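Local structure of protein Pcdhgc3 (Mus musculus, 4ZI8) at residues I134-A139 and V224-D229; D193-P198 and D260-L265; P232-S237 and V256-L261; G267-S272 and I312-K317. The protein is probably a calcium-dependent cell-adhesion protein that may help set up specific neuronal connections, here represented by its first three extracellular cadherin repeats. All blocks are in the same frame, centred on the assembly; numbering follows the deposited sequence.

Contact 1. Residues I134-A139 and V224-D229; sequences ISEALA and VLDAND. With CA (calcium ion), chain Q; CA (calcium ion), chain R; CA (calcium ion), chain S.
Glu136, just past the end of its strand, reaches Val224, Ala227 and Asp229 on the end of the parallel neighbour and the linker after it. Its CG sits between the backbone N and the carbonyl carbon (chi1 56°), and the extended chain beyond carries the carboxylate to the metals. CB packs on Val224 CG1 at 3.8 Å. CG passes over Leu225 O and lies 3.8 Å from Ala227 CB. At the tip the two oxygens divide: Glu136 OE1 binds one calcium ion at 2.3 Å, and Glu136 OE2 binds the next at 2.4 Å. OE2 also accepts an almost straight bond from Ala227 N (2.8 Å, 172° at the hydrogen) on its anti lone pair; with a metal on each oxygen, this bond leaves the carboxylate little freedom to rotate. Asp229 comes from the opposite direction and bridges the same two ions, its carboxylate turned 73° from that of Glu136. Glu136 OE1 thus lies 3.1 Å from Asp229 OD2 by shared coordination. Asp226 OD1 and Ala227 O join the ion held by OE2, which Glu195 and Asp262 complete; Asp226 OD2 has Asn266 as its partner. Where the strands still pair, Leu225 N bonds to Ile134 O and Glu136 N to Leu225 O, while a water links Ser135 OG to Asp226 O. Ser135 OG also takes Ala137 N in an ST turn. This is the cadherin interdomain calcium site, with Asp226-Asp229 as linker. The segments continue strands 130-135 and 215-225, an outermost strand and its parallel neighbour in the second repeat, and Ile134 packs against Phe144 of strand 143-145.

Contact 2. Residues D193-P198 and D260-L265; sequences DWEREP and DLDEGL. With CA (calcium ion), chain S; CA (calcium ion), chain Q; CA (calcium ion), chain R.
With chi1 at -175°, Trp194 sets its indole against Glu263, whose own CG is likewise anti to the backbone N; Glu195, bent at chi2 (74°), instead folds its carboxylate back to the calcium ions. Glu263 CB lies over the six-membered ring of Trp194, 3.9 Å from its centroid and 19° off the normal, a CH-pi contact near the rim. Pro198 CB covers the opposite face, so the indole is held between a residue of its own loop and one of the next repeat. Glu263 OE2 comes within 3.1 Å of Trp194 CZ2, with the carboxylate plane steeply tilted to the ring. An alanine at Trp194 would remove this plate and is likely to leave the Glu263 side chain without its resting surface. Across the linker, loops of two successive cadherin repeats share metals: Glu195 OE2 and Asp262 OD1 bind one calcium ion, Asp262 OD1 at 2.4 Å from it. Asp262 OD2 turns to another ion, 2.4 Å away, which Asp260 chelates with both oxygens. An Asx turn shapes each loop: Asp260 OD1 accepts from Asp262 N at 2.9 Å, and Asp193 OD1 accepts from Glu195 N, met from above the carboxylate plane.

Contact 3. Residues P232-S237 and V256-L261; sequences PAFNQS and VLATDL. With CA (calcium ion), chain S.
Ala233 and Thr259 form an antiparallel hydrogen-bonded pair, followed by the non-hydrogen-bonded pair of Phe234 and Ala258, whose CA atoms are 3.8 Å apart. Ala233 and Thr259 exchange N-H...O bonds in both directions. One residue further on, Asn235 N gives Leu257 O a nearly linear bond (2.8 Å, 173° at the hydrogen). On the inner face of this ladder Phe234 has its CG anti to the carbonyl carbon (chi1 -83°), which sets the ring beside Ala258; Ala258 CB lies over the ring centre, 3.9 Å from the centroid and 10° off the ring normal, as a CH-pi contact. Val256 CG2 arrives instead at the ring edge, 3.7 Å from Phe234 CE1. Strand 233-234 is an outermost strand of an antiparallel sheet in the third cadherin repeat, and the Phe234 ring meets Ala314, Tyr271 and Cys326 of the facing sheet of the beta-sandwich. The other face carries Ala233 and Thr259. Thr259 OG1 donates to a water that in turn donates to Ala233 O at 2.6 Å and to Asn235 OD1 at 2.7 Å, tying that edge together. The amide of Asn235 lies against the Leu257 side chain, with ND2 3.4 Å from CD2. At the calcium end Pro232 and Asp260 run side by side in one direction; Pro232 CD lies 3.2 Å from Asp260 OD2, an oxygen committed to the metal.

Contact 4. Residues G267-S272 and I312-K317; sequences GEIVYS and IQAKDK. With CA (calcium ion), chain S.
Glu268 and Lys317 slant across each other at the calcium end of the strand pair, where Lys317 NZ bonds Glu268 OE2 at 3.0 Å in a salt bridge. The ammonium meets that oxygen from 69° out of the carboxylate plane, and the lysine methylenes share the contact, Lys317 CD lying 3.6 Å from Glu268 CD. Both chains are extended beyond CG; with chi1 at 179° for Glu268, CG lies anti to N and the carboxylate reaches Lys317. Lys317 also crosses Val270 at about a right angle, its CE 3.5 Å from Val270 CG2, which supports the lysine along its length. Replacing Glu268 by an alanine would remove the carboxylate, and Lys317 NZ would probably lose its charged mate while the end of the chain was set free to turn. Strands 269-272 and 312-316 run antiparallel, an edge strand and its neighbour in the mixed sheet of the third cadherin repeat, with paired backbone bonds between Val270 and Lys315 and between Ser272 and Gln313. Facing the sandwich interior, the Tyr271 ring carries Ile269 CG2 3.5 Å above one face near the rim. Ala314 CB lies obliquely to that ring, 4.0 Å from Tyr271 CE1, and touches Ile269 CG2 at an equal distance. The hydroxyl of Tyr271 is hydrogen-bonded to the backbone N of Ala258 on the facing sheet. At the salt-bridge end, Asp316 OD2 binds a calcium ion at 2.4 Å, while OD1 accepts from the backbone of Gly318.

In the fold
The contacts follow the chain across the junction between the second and third cadherin repeats. Contact 1 closes the second repeat and runs into the linker; contact 2, centred about 9 Å from it, joins loops of both repeats, and their segments alternate in sequence. Contact 3 opens after contact 1 and shares Asp260 and Leu261 with contact 2; contact 4 comes last. Contacts 3 and 4 lie in facing sheets of the third repeat, their centres about 9 Å apart and 21 to 22 Å from that of contact 1. All four give ligands to one calcium ion, through Asn228, Asp260, Asp262 and Asp316, while contacts 1 and 2 share two more. Calcium thus ties the repeats end to end, consistent with calcium-dependent rigidity of cadherins.

Contact 1. Residues I134-A139 and V224-D229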
# COMPACT_ATOMS: atom_id res chain seq x y z
N ILE B 134 -6.88 2.74 -1.11
CA ILE B 134 -6.21 1.72 -1.89
C ILE B 134 -5.81 2.27 -3.28
O ILE B 134 -6.67 2.70 -4.04
CB ILE B 134 -7.08 0.48 -2.07
CG1 ILE B 134 -7.58 -0.06 -0.71
CG2 ILE B 134 -6.32 -0.61 -2.83
CD1 ILE B 134 -8.58 -1.14 -0.85
N SER B 135 -4.52 2.25 -3.60
CA SER B 135 -4.05 2.70 -4.93
C SER B 135 -4.60 1.83 -6.03
O SER B 135 -4.67 0.62 -5.88
CB SER B 135 -2.53 2.69 -5.00
OG SER B 135 -2.08 2.95 -6.34
N GLU B 136 -4.95 2.44 -7.16
CA GLU B 136 -5.44 1.67 -8.29
C GLU B 136 -4.30 0.86 -8.88
O GLU B 136 -4.53 0.00 -9.73
CB GLU B 136 -6.05 2.56 -9.38
CG GLU B 136 -5.11 3.63 -9.90
CD GLU B 136 -5.68 4.39 -11.08
OE1 GLU B 136 -6.57 3.86 -11.79
OE2 GLU B 136 -5.25 5.53 -11.27
N ALA B 137 -3.08 1.13 -8.44
CA ALA B 137 -1.91 0.44 -8.95
C ALA B 137 -1.60 -0.85 -8.19
O ALA B 137 -0.63 -1.53 -8.51
CB ALA B 137 -0.71 1.36 -8.92
N LEU B 138 -2.40 -1.19 -7.19
CA LEU B 138 -2.14 -2.41 -6.40
C LEU B 138 -2.55 -3.65 -7.19
O LEU B 138 -3.52 -3.63 -7.93
CB LEU B 138 -2.85 -2.39 -5.06
CG LEU B 138 -2.35 -1.37 -4.04
CD1 LEU B 138 -2.59 -1.84 -2.60
CD2 LEU B 138 -0.90 -1.00 -4.26
N ALA B 139 -1.79 -4.72 -7.03
CA ALA B 139 -2.04 -5.89 -7.84
C ALA B 139 -3.16 -6.73 -7.26
O ALA B 139 -3.27 -6.88 -6.04
CB ALA B 139 -0.78 -6.72 -7.99
N VAL B 224 -10.42 4.98 -3.78
CA VAL B 224 -9.38 4.55 -4.71
C VAL B 224 -8.34 5.65 -4.81
O VAL B 224 -8.67 6.82 -5.02
CB VAL B 224 -9.97 4.22 -6.09
CG1 VAL B 224 -8.86 3.74 -7.04
CG2 VAL B 224 -11.04 3.14 -5.94
N LEU B 225 -7.07 5.32 -4.61
CA LEU B 225 -6.04 6.34 -4.84
C LEU B 225 -5.57 6.36 -6.30
O LEU B 225 -5.23 5.33 -6.86
CB LEU B 225 -4.84 6.12 -3.92
CG LEU B 225 -5.17 6.16 -2.43
CD1 LEU B 225 -3.97 5.72 -1.61
CD2 LEU B 225 -5.56 7.58 -2.04
N ASP B 226 -5.57 7.55 -6.90
CA ASP B 226 -5.12 7.72 -8.27
C ASP B 226 -3.65 7.33 -8.44
O ASP B 226 -2.81 7.62 -7.57
CB ASP B 226 -5.30 9.17 -8.72
CG ASP B 226 -4.85 9.39 -10.16
OD1 ASP B 226 -5.36 8.67 -11.05
OD2 ASP B 226 -3.99 10.27 -10.42
N ALA B 227 -3.35 6.68 -9.55
CA ALA B 227 -1.97 6.49 -9.97
C ALA B 227 -1.81 7.14 -11.33
O ALA B 227 -2.80 7.35 -12.04
CB ALA B 227 -1.63 5.03 -10.03
N ASN B 228 -0.57 7.46 -11.69
CA ASN B 228 -0.27 8.08 -12.97
C ASN B 228 -0.25 7.02 -14.05
O ASN B 228 0.80 6.65 -14.56
CB ASN B 228 1.08 8.79 -12.90
CG ASN B 228 1.31 9.74 -14.06
OD1 ASN B 228 0.37 10.26 -14.68
ND2 ASN B 228 2.58 10.02 -14.33
N ASP B 229 -1.42 6.51 -14.41
CA ASP B 229 -1.47 5.48 -15.43
C ASP B 229 -2.05 6.01 -16.71
O ASP B 229 -2.53 5.24 -17.54
CB ASP B 229 -2.24 4.24 -14.95
CG ASP B 229 -3.64 4.57 -14.40
OD1 ASP B 229 -3.98 5.75 -14.29
OD2 ASP B 229 -4.39 3.63 -14.05
CA CA Q . -4.94 7.26 -12.88
CA CA R . -6.69 3.92 -14.11
CA CA S . -0.91 11.39 -16.28
O HOH W 1 -1.39 5.44 -6.15
O HOH W 2 -6.75 1.75 -14.68
O HOH W 3 -6.71 4.45 -16.50

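Contact 2. Residues D193-P198 and D260-L265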
# COMPACT_ATOMS: atom_id res chain seq x y z
N ASP B 193 -9.71 1.12 -10.58
CA ASP B 193 -9.45 2.08 -11.64
C ASP B 193 -10.03 3.41 -11.24
O ASP B 193 -11.23 3.60 -11.30
CB ASP B 193 -10.04 1.61 -12.96
CG ASP B 193 -9.74 2.58 -14.11
OD1 ASP B 193 -8.93 3.51 -13.93
OD2 ASP B 193 -10.29 2.41 -15.20
N TRP B 194 -9.16 4.35 -10.83
CA TRP B 194 -9.60 5.65 -10.33
C TRP B 194 -10.40 6.42 -11.36
O TRP B 194 -11.36 7.12 -11.01
CB TRP B 194 -8.42 6.52 -9.87
CG TRP B 194 -8.87 7.82 -9.25
CD1 TRP B 194 -9.06 8.07 -7.91
CD2 TRP B 194 -9.21 9.03 -9.94
NE1 TRP B 194 -9.49 9.37 -7.74
CE2 TRP B 194 -9.60 9.97 -8.96
CE3 TRP B 194 -9.23 9.41 -11.29
CZ2 TRP B 194 -9.99 11.27 -9.28
CZ3 TRP B 194 -9.61 10.70 -11.61
CH2 TRP B 194 -10.00 11.61 -10.61
N GLU B 195 -9.99 6.27 -12.62
CA GLU B 195 -10.60 7.01 -13.71
C GLU B 195 -12.05 6.58 -13.90
O GLU B 195 -12.85 7.38 -14.35
CB GLU B 195 -9.82 6.84 -15.01
CG GLU B 195 -8.56 7.70 -15.11
CD GLU B 195 -7.42 7.20 -14.25
OE1 GLU B 195 -7.38 5.99 -13.98
OE2 GLU B 195 -6.56 8.01 -13.84
N ARG B 196 -12.37 5.34 -13.56
CA ARG B 196 -13.69 4.81 -13.82
C ARG B 196 -14.57 4.86 -12.55
O ARG B 196 -15.69 5.33 -12.59
CB ARG B 196 -13.57 3.39 -14.37
CG ARG B 196 -14.87 2.59 -14.41
CD ARG B 196 -14.63 1.16 -14.92
NE ARG B 196 -15.86 0.36 -14.91
CZ ARG B 196 -16.16 -0.56 -13.99
NH1 ARG B 196 -15.32 -0.81 -13.00
NH2 ARG B 196 -17.31 -1.24 -14.07
N GLU B 197 -14.04 4.39 -11.43
CA GLU B 197 -14.76 4.44 -10.18
C GLU B 197 -13.80 4.83 -9.05
O GLU B 197 -13.03 3.99 -8.59
CB GLU B 197 -15.44 3.09 -9.90
CG GLU B 197 -16.57 3.16 -8.89
CD GLU B 197 -17.24 1.81 -8.63
OE1 GLU B 197 -16.92 0.83 -9.35
OE2 GLU B 197 -18.08 1.73 -7.70
N PRO B 198 -13.83 6.10 -8.62
CA PRO B 198 -12.85 6.57 -7.64
C PRO B 198 -13.17 6.21 -6.20
O PRO B 198 -12.36 6.46 -5.30
CB PRO B 198 -12.88 8.09 -7.83
CG PRO B 198 -14.23 8.39 -8.32
CD PRO B 198 -14.62 7.22 -9.18
N ASP B 260 -4.96 15.06 -19.99
CA ASP B 260 -4.47 13.92 -19.22
C ASP B 260 -5.62 13.47 -18.32
O ASP B 260 -6.27 14.27 -17.67
CB ASP B 260 -3.22 14.30 -18.40
CG ASP B 260 -2.48 13.09 -17.82
OD1 ASP B 260 -3.10 12.26 -17.12
OD2 ASP B 260 -1.25 12.98 -18.06
N LEU B 261 -5.88 12.18 -18.30
CA LEU B 261 -7.05 11.71 -17.58
C LEU B 261 -6.81 11.54 -16.08
O LEU B 261 -7.77 11.31 -15.33
CB LEU B 261 -7.53 10.38 -18.18
CG LEU B 261 -8.24 10.51 -19.52
CD1 LEU B 261 -8.62 9.13 -20.04
CD2 LEU B 261 -9.50 11.35 -19.36
N ASP B 262 -5.56 11.63 -15.65
CA ASP B 262 -5.27 11.40 -14.24
C ASP B 262 -5.62 12.59 -13.35
O ASP B 262 -5.96 13.68 -13.83
CB ASP B 262 -3.80 11.06 -14.04
CG ASP B 262 -3.40 9.75 -14.66
OD1 ASP B 262 -4.12 8.73 -14.55
OD2 ASP B 262 -2.32 9.73 -15.25
N GLU B 263 -5.53 12.37 -12.04
CA GLU B 263 -5.91 13.37 -11.04
C GLU B 263 -4.74 14.22 -10.57
O GLU B 263 -3.62 13.73 -10.46
CB GLU B 263 -6.54 12.67 -9.83
CG GLU B 263 -6.80 13.56 -8.66
CD GLU B 263 -7.32 12.79 -7.47
OE1 GLU B 263 -6.54 11.99 -6.90
OE2 GLU B 263 -8.50 12.97 -7.11
N GLY B 264 -5.01 15.48 -10.27
CA GLY B 264 -4.05 16.35 -9.62
C GLY B 264 -2.77 16.47 -10.41
O GLY B 264 -2.81 16.72 -11.61
N LEU B 265 -1.63 16.25 -9.76
CA LEU B 265 -0.33 16.39 -10.41
C LEU B 265 -0.17 15.38 -11.53
O LEU B 265 0.45 15.68 -12.57
CB LEU B 265 0.81 16.23 -9.41
CG LEU B 265 0.89 17.29 -8.29
CD1 LEU B 265 1.77 16.81 -7.14
CD2 LEU B 265 1.41 18.59 -8.83
CA CA S . -0.91 11.39 -16.28
CA CA Q . -4.94 7.26 -12.88
CA CA R . -6.69 3.92 -14.11
O HOH W 2 -6.75 1.75 -14.68
O HOH W 3 -6.71 4.45 -16.50

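Contact 3. Residues P232-S237 and V256-L261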
# COMPACT_ATOMS: atom_id res chain seq x y z
N PRO B 232 -0.34 12.15 -21.14
CA PRO B 232 -0.98 13.27 -21.85
C PRO B 232 -1.23 12.89 -23.29
O PRO B 232 -0.55 12.02 -23.83
CB PRO B 232 0.06 14.38 -21.74
CG PRO B 232 0.78 14.05 -20.48
CD PRO B 232 0.89 12.57 -20.46
N ALA B 233 -2.23 13.52 -23.91
CA ALA B 233 -2.51 13.29 -25.32
C ALA B 233 -2.84 14.61 -25.98
O ALA B 233 -3.78 15.28 -25.55
CB ALA B 233 -3.66 12.31 -25.50
N PHE B 234 -2.09 14.99 -27.01
CA PHE B 234 -2.38 16.22 -27.73
C PHE B 234 -3.69 16.13 -28.50
O PHE B 234 -4.06 15.07 -28.99
CB PHE B 234 -1.22 16.57 -28.68
CG PHE B 234 -0.11 17.30 -27.99
CD1 PHE B 234 -0.21 18.66 -27.75
CD2 PHE B 234 1.01 16.63 -27.54
CE1 PHE B 234 0.78 19.34 -27.09
CE2 PHE B 234 2.03 17.31 -26.88
CZ PHE B 234 1.91 18.66 -26.65
N ASN B 235 -4.41 17.25 -28.55
CA ASN B 235 -5.63 17.35 -29.34
C ASN B 235 -5.36 17.07 -30.80
O ASN B 235 -6.17 16.45 -31.48
CB ASN B 235 -6.25 18.73 -29.18
CG ASN B 235 -7.19 18.81 -27.99
OD1 ASN B 235 -7.03 18.07 -27.02
ND2 ASN B 235 -8.18 19.69 -28.06
N GLN B 236 -4.21 17.52 -31.27
CA GLN B 236 -3.78 17.22 -32.62
C GLN B 236 -2.28 17.07 -32.63
O GLN B 236 -1.57 17.63 -31.79
CB GLN B 236 -4.24 18.31 -33.60
CG GLN B 236 -3.97 19.70 -33.17
CD GLN B 236 -4.58 20.70 -34.12
OE1 GLN B 236 -5.72 21.13 -33.93
NE2 GLN B 236 -3.84 21.08 -35.16
N SER B 237 -1.80 16.26 -33.57
CA SER B 237 -0.40 15.90 -33.63
C SER B 237 0.38 16.96 -34.38
O SER B 237 1.58 17.13 -34.15
CB SER B 237 -0.22 14.55 -34.30
OG SER B 237 -0.51 13.51 -33.38
N VAL B 256 -0.74 24.99 -28.42
CA VAL B 256 -0.93 23.56 -28.44
C VAL B 256 -1.68 23.12 -27.18
O VAL B 256 -1.65 23.80 -26.15
CB VAL B 256 0.41 22.82 -28.57
CG1 VAL B 256 1.18 23.35 -29.81
CG2 VAL B 256 1.24 23.01 -27.30
N LEU B 257 -2.38 22.00 -27.27
CA LEU B 257 -3.20 21.57 -26.14
C LEU B 257 -3.16 20.06 -26.00
O LEU B 257 -3.53 19.33 -26.93
CB LEU B 257 -4.64 22.05 -26.31
CG LEU B 257 -5.63 21.49 -25.27
CD1 LEU B 257 -5.30 21.99 -23.88
CD2 LEU B 257 -7.08 21.78 -25.63
N ALA B 258 -2.72 19.59 -24.83
CA ALA B 258 -2.79 18.17 -24.48
C ALA B 258 -3.69 18.02 -23.28
O ALA B 258 -3.84 18.97 -22.52
CB ALA B 258 -1.41 17.61 -24.18
N THR B 259 -4.27 16.84 -23.10
CA THR B 259 -5.08 16.56 -21.90
C THR B 259 -4.60 15.26 -21.26
O THR B 259 -3.94 14.45 -21.90
CB THR B 259 -6.56 16.43 -22.23
OG1 THR B 259 -6.75 15.31 -23.09
CG2 THR B 259 -7.07 17.68 -22.92
N ASP B 260 -4.96 15.06 -19.99
CA ASP B 260 -4.47 13.92 -19.22
C ASP B 260 -5.62 13.47 -18.32
O ASP B 260 -6.27 14.27 -17.67
CB ASP B 260 -3.22 14.30 -18.40
CG ASP B 260 -2.48 13.09 -17.82
OD1 ASP B 260 -3.10 12.26 -17.12
OD2 ASP B 260 -1.25 12.98 -18.06
N LEU B 261 -5.88 12.18 -18.30
CA LEU B 261 -7.05 11.71 -17.58
C LEU B 261 -6.81 11.54 -16.08
O LEU B 261 -7.77 11.31 -15.33
CB LEU B 261 -7.53 10.38 -18.18
CG LEU B 261 -8.24 10.51 -19.52
CD1 LEU B 261 -8.62 9.13 -20.04
CD2 LEU B 261 -9.50 11.35 -19.36
CA CA S . -0.91 11.39 -16.28
O HOH W 4 -6.36 15.68 -25.94

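Contact 4. Residues G267-S272 and I312-K317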
# COMPACT_ATOMS: atom_id res chain seq x y z
N GLY B 267 -2.17 14.55 -13.55
CA GLY B 267 -2.90 14.99 -14.73
C GLY B 267 -2.56 16.41 -15.11
O GLY B 267 -3.14 16.96 -16.04
N GLU B 268 -1.65 17.04 -14.37
CA GLU B 268 -1.32 18.44 -14.63
C GLU B 268 -0.21 18.55 -15.65
O GLU B 268 0.89 18.04 -15.45
CB GLU B 268 -0.91 19.14 -13.35
CG GLU B 268 -0.54 20.59 -13.56
CD GLU B 268 -0.29 21.29 -12.25
OE1 GLU B 268 -0.54 20.67 -11.19
OE2 GLU B 268 0.16 22.46 -12.27
N ILE B 269 -0.46 19.27 -16.73
CA ILE B 269 0.44 19.22 -17.87
C ILE B 269 1.42 20.38 -17.95
O ILE B 269 1.06 21.56 -17.69
CB ILE B 269 -0.37 19.13 -19.15
CG1 ILE B 269 -0.82 17.68 -19.31
CG2 ILE B 269 0.45 19.57 -20.38
CD1 ILE B 269 -2.12 17.54 -19.99
N VAL B 270 2.68 20.02 -18.23
CA VAL B 270 3.76 20.97 -18.48
C VAL B 270 4.20 20.90 -19.95
O VAL B 270 4.51 19.81 -20.44
CB VAL B 270 4.98 20.69 -17.61
CG1 VAL B 270 6.12 21.67 -17.95
CG2 VAL B 270 4.63 20.75 -16.15
N TYR B 271 4.25 22.04 -20.62
CA TYR B 271 4.68 22.07 -22.02
C TYR B 271 6.12 22.52 -22.12
O TYR B 271 6.51 23.46 -21.45
CB TYR B 271 3.79 23.01 -22.85
CG TYR B 271 2.35 22.61 -22.87
CD1 TYR B 271 1.92 21.56 -23.67
CD2 TYR B 271 1.40 23.28 -22.08
CE1 TYR B 271 0.60 21.17 -23.69
CE2 TYR B 271 0.06 22.90 -22.10
CZ TYR B 271 -0.33 21.84 -22.91
OH TYR B 271 -1.64 21.44 -22.96
N SER B 272 6.92 21.87 -22.97
CA SER B 272 8.31 22.26 -23.13
C SER B 272 8.74 21.94 -24.54
O SER B 272 8.04 21.19 -25.25
CB SER B 272 9.21 21.55 -22.12
OG SER B 272 9.21 20.15 -22.32
N ILE B 312 7.03 19.97 -29.73
CA ILE B 312 6.66 20.38 -28.39
C ILE B 312 6.27 19.13 -27.60
O ILE B 312 5.68 18.19 -28.14
CB ILE B 312 5.54 21.42 -28.43
CG1 ILE B 312 6.07 22.72 -29.07
CG2 ILE B 312 4.98 21.69 -27.02
CD1 ILE B 312 5.05 23.83 -29.15
N GLN B 313 6.63 19.10 -26.33
CA GLN B 313 6.41 17.92 -25.53
C GLN B 313 5.44 18.30 -24.43
O GLN B 313 5.51 19.42 -23.92
CB GLN B 313 7.74 17.43 -24.98
CG GLN B 313 7.60 16.43 -23.87
CD GLN B 313 8.95 16.10 -23.26
OE1 GLN B 313 9.62 15.17 -23.71
NE2 GLN B 313 9.35 16.86 -22.25
N ALA B 314 4.51 17.41 -24.11
CA ALA B 314 3.66 17.58 -22.94
C ALA B 314 3.96 16.46 -21.94
O ALA B 314 3.92 15.29 -22.34
CB ALA B 314 2.17 17.55 -23.33
N LYS B 315 4.27 16.80 -20.69
CA LYS B 315 4.50 15.81 -19.64
C LYS B 315 3.71 16.21 -18.41
O LYS B 315 3.55 17.41 -18.13
CB LYS B 315 5.99 15.68 -19.30
CG LYS B 315 6.76 14.69 -20.21
CD LYS B 315 8.02 14.12 -19.56
CE LYS B 315 8.63 12.98 -20.42
NZ LYS B 315 9.99 12.50 -19.99
N ASP B 316 3.19 15.23 -17.69
CA ASP B 316 2.44 15.55 -16.48
C ASP B 316 3.43 15.70 -15.33
O ASP B 316 4.64 15.54 -15.54
CB ASP B 316 1.35 14.51 -16.16
CG ASP B 316 1.88 13.10 -16.06
OD1 ASP B 316 2.86 12.87 -15.32
OD2 ASP B 316 1.30 12.20 -16.72
N LYS B 317 2.93 16.01 -14.13
CA LYS B 317 3.79 16.16 -12.96
C LYS B 317 3.74 14.93 -12.04
O LYS B 317 4.05 15.02 -10.85
CB LYS B 317 3.39 17.41 -12.17
CG LYS B 317 3.52 18.70 -12.97
CD LYS B 317 3.05 19.90 -12.16
CE LYS B 317 3.28 21.19 -12.91
NZ LYS B 317 3.14 22.45 -12.10
CA CA S . -0.91 11.39 -16.28